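Aminotransferase (Psychrobacter arcticus 273-4, PDB 3IF2) probably catalyses pyridoxal 5'-phosphate-dependent transfer of amino groups, perhaps between valine and pyruvate, as a two-subunit enzyme of the class I and II aminotransferase family. Local coordinates at residues A87-L92 and A316-V320; L279-T284 and T309-I315; Y100-L104 and H261-D265. One frame throughout, in Å; residues are numbered along the deposited sequence.

Contact 1 (A87-L92 and A316-V320); sequences AFIDAL and ATPLV
Phe88 and Thr317 bring their helices closest at the backbone, with Phe88 CA 5.0 Å from Thr317 CA. The helical segments run the same way, their axes 9.0 Å apart and crossing at only 20°, so that Phe88 pairs with Thr317 and, one turn on, Ala91 with Val320. Pro318 has no amide hydrogen to give to the preceding turn, and helix 311-321 is kinked there.

The ring of Phe88, with CG anti to the backbone N (chi1 -171°), reaches across to the other helix and meets three partners obliquely. Phe88 CE1 lies 3.5 Å from Ala316 CB and meets Val320 CG2 at 3.9 Å; Phe88 CD1 comes to 3.2 Å from Thr317 OG1. That hydroxyl is hydrogen-bonded to Ala313 O, so its polar need is met within its own helix although it lies against the ring. In this fold-type I aminotransferase the pairing sets helix 86-100, which leads towards strand 109-112 of the large sheet, alongside helix 311-321; Phe88 also touches Leu111 and Ile286 on that sheet.

Val320 divides its two methyls. Val320 CG1 lies 4.0 Å from Ala91 CB and also packs against the backbone carbonyl of Ala91, while Val320 CG2 turns to the Phe88 ring and meets Leu92 CD2 at 4.2 Å. From within its own helix, Leu92 CD1 covers one face of the Phe88 ring towards its rim.

Contact 2 (L279-T284 and T309-I315); sequences LPGMRT and TRFGAAI. With PLP (pyridoxal-5'-phosphate), chain C.
The Phe311 ring takes the terminal methyl of Met282, a selenomethionine, at its edge and in its plane, with Met282 CE 3.5 Å from Phe311 CD2. Ala314 CB sits over the centre of one face of this ring, and Phe311 of the second subunit meets it nearly parallel. The other flat group, the guanidinium of Arg283, is held by its edge: Pro280 O and the cofactor phosphorus both lie in its plane. Arg283 NE donates to Pro280 O at 2.8 Å, almost straight at 175°, and the same oxygen accepts from Arg283 N, so the bent side chain is tied back to its own 3-10 turn. This fixes the guanidinium towards the phosphate, where Arg283 NH1 bonds PLP O1P at 3.2 Å. Arg283 NH2 also bonds PLP O3P, though that distance is modelled doubtfully short.

Such an arginine at the phosphate is a familiar element of fold-type I aminotransferases. PLP is also hydrogen-bonded to Tyr79 OH of the second subunit, and Arg283 NH1 has another partner in Asn305 O of that subunit, which places the contact at the dimer interface.

Behind the arginine, the loop leans on the start of helix 311-321. Thr309, with CG2 set between the backbone N and the carbonyl carbon, puts this methyl 3.0 Å from Arg283 O and also against Met282 O. Met282 CB packs on Gly312 CA at 3.8 Å, and Thr284 OG1 also lies against that glycine. Met282 CE reaches Ile315 CD1, while Leu279 CD1 meets Ile315 CG2 at 3.9 Å. A water joins the segments: it is hydrogen-bonded to Thr284 OG1 at 2.8 Å, accepts from Ala313 N at 3.2 Å and gives a weak bond to Thr309 O.

Contact 3 (Y100-L104 and H261-D265); sequences YDWNL and HLNWD
Trp102 and Trp264 meet through different first torsions: Trp102 has CG anti to its carbonyl carbon (chi1 -61°), whereas Trp264 has CG anti to its nitrogen (chi1 -176°), which swings its indole past Trp102 towards Leu104. As a result it is the CB of Trp264 that lies over the Trp102 six-membered ring, a CH-pi contact with Trp264 CB 3.6 Å from the ring centroid. The two indoles are oblique to each other, their planes at 38°. Tyr100 CB lies on the opposite face of Trp102, nearer the rim.

In a second CH-pi contact, Leu104 CD2 stands over one face of the Trp264 indole, toward its rim, 3.7 Å from the centroid of the six-membered ring. At the far end of Trp102, Trp102 CH2 touches Leu262 CD2 at 3.7 Å, and the same Leu262 CD2 packs on Tyr100 OH at 3.9 Å.

A water bridges the loops in the plane of the Trp102 indole. It accepts from Trp102 NE1 at 2.9 Å and donates to Leu262 O at 2.9 Å, with a weak bond from Asn263 ND2.

The contact ties the turn after helix 86-100, on its way to strand 109-112, to the loop that enters strand 268-273. Leu270 of that strand touches Trp102, Leu262 and Trp264, and Pro251 packs against Tyr100 and Leu262.

In the fold
Contacts 1 and 2 share helix 311-321, with their centres 12 Å apart, and join through Phe88, whose CD2 lies 3.5 Å from Ala313 CB and whose CE2 lies 4.1 Å from Thr284 CG2. Contact 2 reaches the cofactor directly through Arg283; the Phe88 side chain stands about 11 Å from a PLP, and in contact 3 that of Leu262 about 13 Å. Contact 3 lies beyond the other end of helix 86-100, its centre 17 Å from that of contact 1 and 24 Å from that of contact 2. Along the chain, contact 1 encloses both others: 100-104 with 261-265 closes before 279-284 begins.

Contact 1 (A87-L92 and A316-V320)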
loop_
_atom_site.group_PDB
_atom_site.type_symbol
_atom_site.label_atom_id
_atom_site.label_comp_id
_atom_site.label_asym_id
_atom_site.label_seq_id
_atom_site.Cartn_x
_atom_site.Cartn_y
_atom_site.Cartn_z
ATOM N N ALA A 87 -9.843 -2.084 -16.159
ATOM C CA ALA A 87 -9.362 -2.569 -17.456
ATOM C C ALA A 87 -8.398 -3.754 -17.297
ATOM O O ALA A 87 -8.516 -4.758 -18.015
ATOM C CB ALA A 87 -8.713 -1.417 -18.301
ATOM N N PHE A 88 -7.481 -3.632 -16.339
ATOM C CA PHE A 88 -6.514 -4.708 -16.031
ATOM C C PHE A 88 -7.214 -5.990 -15.518
ATOM O O PHE A 88 -6.866 -7.092 -15.955
ATOM C CB PHE A 88 -5.443 -4.210 -15.037
ATOM C CG PHE A 88 -4.288 -5.168 -14.815
ATOM C CD1 PHE A 88 -3.596 -5.742 -15.901
ATOM C CD2 PHE A 88 -3.814 -5.407 -13.531
ATOM C CE1 PHE A 88 -2.502 -6.569 -15.706
ATOM C CE2 PHE A 88 -2.722 -6.221 -13.310
ATOM C CZ PHE A 88 -2.053 -6.819 -14.393
ATOM N N ILE A 89 -8.199 -5.835 -14.625
ATOM C CA ILE A 89 -8.981 -6.978 -14.139
ATOM C C ILE A 89 -9.722 -7.675 -15.301
ATOM O O ILE A 89 -9.687 -8.902 -15.373
ATOM C CB ILE A 89 -9.984 -6.585 -12.966
ATOM C CG1 ILE A 89 -9.203 -6.321 -11.661
ATOM C CG2 ILE A 89 -11.080 -7.670 -12.748
ATOM C CD1 ILE A 89 -10.030 -5.637 -10.600
ATOM N N ASP A 90 -10.376 -6.909 -16.183
ATOM C CA ASP A 90 -11.096 -7.492 -17.346
ATOM C C ASP A 90 -10.139 -8.256 -18.263
ATOM O O ASP A 90 -10.470 -9.354 -18.707
ATOM C CB ASP A 90 -11.861 -6.443 -18.178
ATOM C CG ASP A 90 -13.025 -5.812 -17.440
ATOM O OD1 ASP A 90 -13.717 -6.471 -16.623
ATOM O OD2 ASP A 90 -13.272 -4.622 -17.714
ATOM N N ALA A 91 -8.962 -7.677 -18.520
ATOM C CA ALA A 91 -7.912 -8.335 -19.317
ATOM C C ALA A 91 -7.491 -9.672 -18.677
ATOM O O ALA A 91 -7.411 -10.698 -19.366
ATOM C CB ALA A 91 -6.709 -7.420 -19.469
ATOM N N LEU A 92 -7.256 -9.631 -17.361
ATOM C CA LEU A 92 -6.901 -10.818 -16.562
ATOM C C LEU A 92 -7.995 -11.898 -16.591
ATOM O O LEU A 92 -7.681 -13.079 -16.750
ATOM C CB LEU A 92 -6.533 -10.430 -15.111
ATOM C CG LEU A 92 -5.198 -9.690 -14.891
ATOM C CD1 LEU A 92 -5.120 -9.101 -13.482
ATOM C CD2 LEU A 92 -3.991 -10.602 -15.198
ATOM N N ALA A 316 0.981 -3.514 -17.928
ATOM C CA ALA A 316 0.696 -4.937 -18.117
ATOM C C ALA A 316 -0.572 -5.263 -18.878
ATOM O O ALA A 316 -0.631 -6.324 -19.518
ATOM C CB ALA A 316 0.705 -5.658 -16.774
ATOM N N THR A 317 -1.561 -4.362 -18.836
ATOM C CA THR A 317 -2.872 -4.575 -19.495
ATOM C C THR A 317 -2.770 -5.016 -20.972
ATOM O O THR A 317 -3.289 -6.073 -21.295
ATOM C CB THR A 317 -3.831 -3.355 -19.289
ATOM O OG1 THR A 317 -4.147 -3.245 -17.897
ATOM C CG2 THR A 317 -5.129 -3.479 -20.091
ATOM N N PRO A 318 -2.074 -4.239 -21.844
ATOM C CA PRO A 318 -1.951 -4.662 -23.233
ATOM C C PRO A 318 -1.133 -5.935 -23.438
ATOM O O PRO A 318 -1.441 -6.686 -24.356
ATOM C CB PRO A 318 -1.292 -3.451 -23.929
ATOM C CG PRO A 318 -0.636 -2.695 -22.846
ATOM C CD PRO A 318 -1.556 -2.870 -21.671
ATOM N N LEU A 319 -0.128 -6.174 -22.598
ATOM C CA LEU A 319 0.703 -7.387 -22.686
ATOM C C LEU A 319 -0.082 -8.650 -22.241
ATOM O O LEU A 319 0.288 -9.775 -22.628
ATOM C CB LEU A 319 2.023 -7.234 -21.894
ATOM C CG LEU A 319 2.899 -5.988 -22.153
ATOM C CD1 LEU A 319 4.138 -5.978 -21.273
ATOM C CD2 LEU A 319 3.307 -5.864 -23.599
ATOM N N VAL A 320 -1.128 -8.472 -21.414
ATOM C CA VAL A 320 -2.036 -9.579 -21.004
ATOM C C VAL A 320 -3.029 -9.821 -22.156
ATOM O O VAL A 320 -3.217 -10.974 -22.587
ATOM C CB VAL A 320 -2.787 -9.268 -19.658
ATOM C CG1 VAL A 320 -3.905 -10.250 -19.399
ATOM C CG2 VAL A 320 -1.827 -9.239 -18.507
#

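Contact 2 (L279-T284 and T309-I315)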
loop_
_atom_site.group_PDB
_atom_site.type_symbol
_atom_site.label_atom_id
_atom_site.label_comp_id
_atom_site.label_asym_id
_atom_site.label_seq_id
_atom_site.Cartn_x
_atom_site.Cartn_y
_atom_site.Cartn_z
ATOM N N LEU A 279 8.783 -5.713 -12.864
ATOM C CA LEU A 279 8.155 -4.423 -12.457
ATOM C C LEU A 279 7.932 -4.286 -10.935
ATOM O O LEU A 279 6.859 -3.818 -10.502
ATOM C CB LEU A 279 6.826 -4.231 -13.197
ATOM C CG LEU A 279 6.833 -4.262 -14.730
ATOM C CD1 LEU A 279 5.402 -4.339 -15.283
ATOM C CD2 LEU A 279 7.603 -3.064 -15.293
ATOM N N PRO A 280 8.956 -4.639 -10.111
ATOM C CA PRO A 280 8.762 -4.585 -8.669
ATOM C C PRO A 280 8.545 -3.182 -8.132
ATOM O O PRO A 280 7.861 -3.032 -7.117
ATOM C CB PRO A 280 10.062 -5.171 -8.128
ATOM C CG PRO A 280 11.068 -4.738 -9.107
ATOM C CD PRO A 280 10.375 -4.916 -10.421
ATOM N N GLY A 281 9.093 -2.178 -8.815
ATOM C CA GLY A 281 8.954 -0.788 -8.413
ATOM C C GLY A 281 7.542 -0.251 -8.490
ATOM O O GLY A 281 7.219 0.720 -7.813
HETATM N N MSE A 282 6.716 -0.900 -9.313
HETATM C CA MSE A 282 5.307 -0.551 -9.490
HETATM C C MSE A 282 4.364 -1.085 -8.408
HETATM O O MSE A 282 3.250 -0.571 -8.298
HETATM C CB MSE A 282 4.812 -1.073 -10.832
HETATM C CG MSE A 282 5.569 -0.598 -12.063
HETATM SE SE MSE A 282 5.564 1.320 -12.265
HETATM C CE MSE A 282 5.445 1.193 -14.206
ATOM N N ARG A 283 4.761 -2.126 -7.664
ATOM C CA ARG A 283 3.974 -2.684 -6.564
ATOM C C ARG A 283 2.585 -3.142 -6.978
ATOM O O ARG A 283 1.598 -2.569 -6.534
ATOM C CB ARG A 283 3.877 -1.685 -5.374
ATOM C CG ARG A 283 5.162 -0.966 -4.924
ATOM C CD ARG A 283 6.129 -1.781 -4.062
ATOM N NE ARG A 283 6.395 -3.036 -4.675
ATOM C CZ ARG A 283 6.091 -4.255 -4.231
ATOM N NH1 ARG A 283 5.638 -4.543 -2.997
ATOM N NH2 ARG A 283 6.357 -5.230 -5.077
ATOM N N THR A 284 2.513 -4.182 -7.812
ATOM C CA THR A 284 1.215 -4.753 -8.257
ATOM C C THR A 284 1.104 -6.231 -7.908
ATOM O O THR A 284 1.858 -7.053 -8.452
ATOM C CB THR A 284 1.007 -4.614 -9.771
ATOM O OG1 THR A 284 1.299 -3.271 -10.153
ATOM C CG2 THR A 284 -0.435 -4.989 -10.156
ATOM N N THR A 309 -2.447 0.899 -6.329
ATOM C CA THR A 309 -1.651 1.531 -7.380
ATOM C C THR A 309 -2.096 1.044 -8.746
ATOM O O THR A 309 -2.662 -0.046 -8.852
ATOM C CB THR A 309 -0.160 1.268 -7.128
ATOM O OG1 THR A 309 0.584 2.248 -7.823
ATOM C CG2 THR A 309 0.250 -0.108 -7.539
ATOM N N ARG A 310 -1.911 1.853 -9.784
ATOM C CA ARG A 310 -2.344 1.404 -11.117
ATOM C C ARG A 310 -1.366 1.479 -12.271
ATOM O O ARG A 310 -1.687 0.966 -13.344
ATOM C CB ARG A 310 -3.699 2.016 -11.471
ATOM C CG ARG A 310 -3.747 3.491 -11.610
ATOM C CD ARG A 310 -5.194 4.001 -11.647
ATOM N NE ARG A 310 -5.970 3.441 -12.755
ATOM C CZ ARG A 310 -7.142 3.894 -13.216
ATOM N NH1 ARG A 310 -7.716 4.996 -12.740
ATOM N NH2 ARG A 310 -7.729 3.240 -14.222
ATOM N N PHE A 311 -0.159 1.979 -12.060
ATOM C CA PHE A 311 0.714 2.108 -13.189
ATOM C C PHE A 311 1.292 0.790 -13.683
ATOM O O PHE A 311 1.575 0.650 -14.892
ATOM C CB PHE A 311 1.759 3.230 -13.057
ATOM C CG PHE A 311 1.976 3.900 -14.364
ATOM C CD1 PHE A 311 1.074 4.898 -14.793
ATOM C CD2 PHE A 311 2.930 3.427 -15.252
ATOM C CE1 PHE A 311 1.184 5.474 -16.070
ATOM C CE2 PHE A 311 3.066 3.996 -16.538
ATOM C CZ PHE A 311 2.185 5.013 -16.952
ATOM N N GLY A 312 1.456 -0.165 -12.765
ATOM C CA GLY A 312 1.858 -1.510 -13.124
ATOM C C GLY A 312 0.780 -2.126 -14.011
ATOM O O GLY A 312 1.088 -2.703 -15.069
ATOM N N ALA A 313 -0.473 -1.972 -13.582
ATOM C CA ALA A 313 -1.658 -2.377 -14.348
ATOM C C ALA A 313 -1.659 -1.756 -15.751
ATOM O O ALA A 313 -1.933 -2.433 -16.723
ATOM C CB ALA A 313 -2.950 -1.969 -13.597
ATOM N N ALA A 314 -1.338 -0.469 -15.832
ATOM C CA ALA A 314 -1.334 0.258 -17.102
ATOM C C ALA A 314 -0.348 -0.359 -18.096
ATOM O O ALA A 314 -0.709 -0.570 -19.249
ATOM C CB ALA A 314 -1.065 1.736 -16.883
ATOM N N ILE A 315 0.865 -0.680 -17.644
ATOM C CA ILE A 315 1.859 -1.328 -18.516
ATOM C C ILE A 315 1.410 -2.731 -18.915
ATOM O O ILE A 315 1.459 -3.074 -20.101
ATOM C CB ILE A 315 3.310 -1.436 -17.888
ATOM C CG1 ILE A 315 4.179 -0.228 -18.201
ATOM C CG2 ILE A 315 4.117 -2.579 -18.530
ATOM C CD1 ILE A 315 3.608 1.009 -17.835
HETATM N N1 PLP C . 6.269 -14.198 -2.772
HETATM C C2 PLP C . 7.567 -14.663 -2.790
HETATM C C2A PLP C . 7.774 -16.144 -2.780
HETATM C C3 PLP C . 8.642 -13.746 -2.831
HETATM O O3 PLP C . 9.946 -14.165 -2.853
HETATM C C4 PLP C . 8.381 -12.355 -2.828
HETATM C C4A PLP C . 9.566 -11.425 -2.595
HETATM O O4A PLP C . 9.762 -10.433 -3.308
HETATM C C5 PLP C . 7.021 -11.901 -2.805
HETATM C C6 PLP C . 5.989 -12.859 -2.779
HETATM C C5A PLP C . 6.623 -10.412 -2.757
HETATM O O4P PLP C . 6.516 -9.808 -4.029
HETATM P P PLP C . 5.814 -8.376 -4.204
HETATM O O1P PLP C . 5.229 -7.668 -3.006
HETATM O O2P PLP C . 4.714 -8.707 -5.155
HETATM O O3P PLP C . 6.856 -7.510 -4.795
HETATM O O HOH W 1 -0.513 -1.176 -10.520
#

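Contact 3 (Y100-L104 and H261-D265)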
loop_
_atom_site.group_PDB
_atom_site.type_symbol
_atom_site.label_atom_id
_atom_site.label_comp_id
_atom_site.label_asym_id
_atom_site.label_seq_id
_atom_site.Cartn_x
_atom_site.Cartn_y
_atom_site.Cartn_z
ATOM N N TYR A 100 -7.072 -21.321 -19.044
ATOM C CA TYR A 100 -7.433 -22.340 -18.023
ATOM C C TYR A 100 -8.905 -22.737 -17.882
ATOM O O TYR A 100 -9.198 -23.745 -17.223
ATOM C CB TYR A 100 -6.900 -21.908 -16.653
ATOM C CG TYR A 100 -5.427 -21.578 -16.676
ATOM C CD1 TYR A 100 -4.483 -22.596 -16.714
ATOM C CD2 TYR A 100 -4.971 -20.245 -16.708
ATOM C CE1 TYR A 100 -3.111 -22.314 -16.763
ATOM C CE2 TYR A 100 -3.588 -19.949 -16.759
ATOM C CZ TYR A 100 -2.677 -20.998 -16.785
ATOM O OH TYR A 100 -1.340 -20.791 -16.843
ATOM N N ASP A 101 -9.820 -21.963 -18.464
ATOM C CA ASP A 101 -11.257 -22.266 -18.422
ATOM C C ASP A 101 -11.850 -22.394 -16.975
ATOM O O ASP A 101 -12.650 -23.299 -16.677
ATOM C CB ASP A 101 -11.545 -23.521 -19.289
ATOM C CG ASP A 101 -13.014 -23.648 -19.703
ATOM O OD1 ASP A 101 -13.667 -22.639 -20.065
ATOM O OD2 ASP A 101 -13.520 -24.786 -19.690
ATOM N N TRP A 102 -11.439 -21.478 -16.092
ATOM C CA TRP A 102 -11.940 -21.420 -14.707
ATOM C C TRP A 102 -13.307 -20.723 -14.570
ATOM O O TRP A 102 -13.866 -20.729 -13.479
ATOM C CB TRP A 102 -10.922 -20.735 -13.770
ATOM C CG TRP A 102 -9.587 -21.419 -13.663
ATOM C CD1 TRP A 102 -9.342 -22.746 -13.781
ATOM C CD2 TRP A 102 -8.336 -20.814 -13.305
ATOM N NE1 TRP A 102 -8.016 -23.009 -13.567
ATOM C CE2 TRP A 102 -7.371 -21.842 -13.273
ATOM C CE3 TRP A 102 -7.934 -19.499 -13.018
ATOM C CZ2 TRP A 102 -6.022 -21.608 -12.969
ATOM C CZ3 TRP A 102 -6.584 -19.259 -12.721
ATOM C CH2 TRP A 102 -5.645 -20.318 -12.702
ATOM N N ASN A 103 -13.820 -20.147 -15.670
ATOM C CA ASN A 103 -15.099 -19.431 -15.718
ATOM C C ASN A 103 -15.134 -18.249 -14.728
ATOM O O ASN A 103 -16.140 -17.987 -14.063
ATOM C CB ASN A 103 -16.278 -20.404 -15.541
ATOM C CG ASN A 103 -17.573 -19.859 -16.114
ATOM O OD1 ASN A 103 -17.560 -18.950 -16.946
ATOM N ND2 ASN A 103 -18.696 -20.419 -15.683
ATOM N N LEU A 104 -14.015 -17.528 -14.646
ATOM C CA LEU A 104 -13.927 -16.369 -13.764
ATOM C C LEU A 104 -14.731 -15.201 -14.329
ATOM O O LEU A 104 -14.996 -15.142 -15.533
ATOM C CB LEU A 104 -12.482 -15.877 -13.589
ATOM C CG LEU A 104 -11.366 -16.737 -12.993
ATOM C CD1 LEU A 104 -10.120 -15.870 -12.870
ATOM C CD2 LEU A 104 -11.771 -17.324 -11.641
ATOM N N HIS A 261 1.228 -28.005 -12.769
ATOM C CA HIS A 261 -0.040 -27.469 -13.252
ATOM C C HIS A 261 -0.573 -26.370 -12.330
ATOM O O HIS A 261 -0.481 -26.492 -11.120
ATOM C CB HIS A 261 -1.070 -28.576 -13.427
ATOM C CG HIS A 261 -0.669 -29.597 -14.436
ATOM N ND1 HIS A 261 -0.912 -30.947 -14.275
ATOM C CD2 HIS A 261 0.027 -29.473 -15.595
ATOM C CE1 HIS A 261 -0.433 -31.604 -15.318
ATOM N NE2 HIS A 261 0.152 -30.733 -16.127
ATOM N N LEU A 262 -1.092 -25.286 -12.917
ATOM C CA LEU A 262 -1.708 -24.197 -12.166
ATOM C C LEU A 262 -3.188 -24.542 -12.134
ATOM O O LEU A 262 -3.836 -24.574 -13.189
ATOM C CB LEU A 262 -1.490 -22.839 -12.844
ATOM C CG LEU A 262 -1.980 -21.602 -12.070
ATOM C CD1 LEU A 262 -1.164 -21.398 -10.793
ATOM C CD2 LEU A 262 -1.913 -20.349 -12.961
ATOM N N ASN A 263 -3.699 -24.844 -10.936
ATOM C CA ASN A 263 -5.112 -25.161 -10.717
ATOM C C ASN A 263 -5.786 -24.145 -9.793
ATOM O O ASN A 263 -5.128 -23.449 -9.012
ATOM C CB ASN A 263 -5.267 -26.569 -10.138
ATOM C CG ASN A 263 -5.015 -27.672 -11.163
ATOM O OD1 ASN A 263 -4.190 -28.552 -10.931
ATOM N ND2 ASN A 263 -5.723 -27.633 -12.288
ATOM N N TRP A 264 -7.114 -24.087 -9.906
ATOM C CA TRP A 264 -7.950 -23.200 -9.122
ATOM C C TRP A 264 -9.391 -23.712 -8.993
ATOM O O TRP A 264 -9.896 -24.456 -9.849
ATOM C CB TRP A 264 -7.967 -21.806 -9.772
ATOM C CG TRP A 264 -8.730 -20.773 -8.978
ATOM C CD1 TRP A 264 -8.265 -20.012 -7.955
ATOM C CD2 TRP A 264 -10.112 -20.449 -9.121
ATOM N NE1 TRP A 264 -9.266 -19.211 -7.467
ATOM C CE2 TRP A 264 -10.414 -19.468 -8.165
ATOM C CE3 TRP A 264 -11.131 -20.906 -9.959
ATOM C CZ2 TRP A 264 -11.699 -18.931 -8.028
ATOM C CZ3 TRP A 264 -12.402 -20.359 -9.827
ATOM C CH2 TRP A 264 -12.671 -19.387 -8.875
ATOM N N ASP A 265 -10.009 -23.325 -7.875
ATOM C CA ASP A 265 -11.434 -23.523 -7.583
ATOM C C ASP A 265 -11.838 -22.483 -6.510
ATOM O O ASP A 265 -10.972 -21.715 -6.054
ATOM C CB ASP A 265 -11.761 -24.977 -7.200
ATOM C CG ASP A 265 -11.146 -25.427 -5.868
ATOM O OD1 ASP A 265 -10.721 -24.596 -5.014
ATOM O OD2 ASP A 265 -11.114 -26.664 -5.675
HETATM O O HOH W 2 -6.432 -25.323 -14.147
#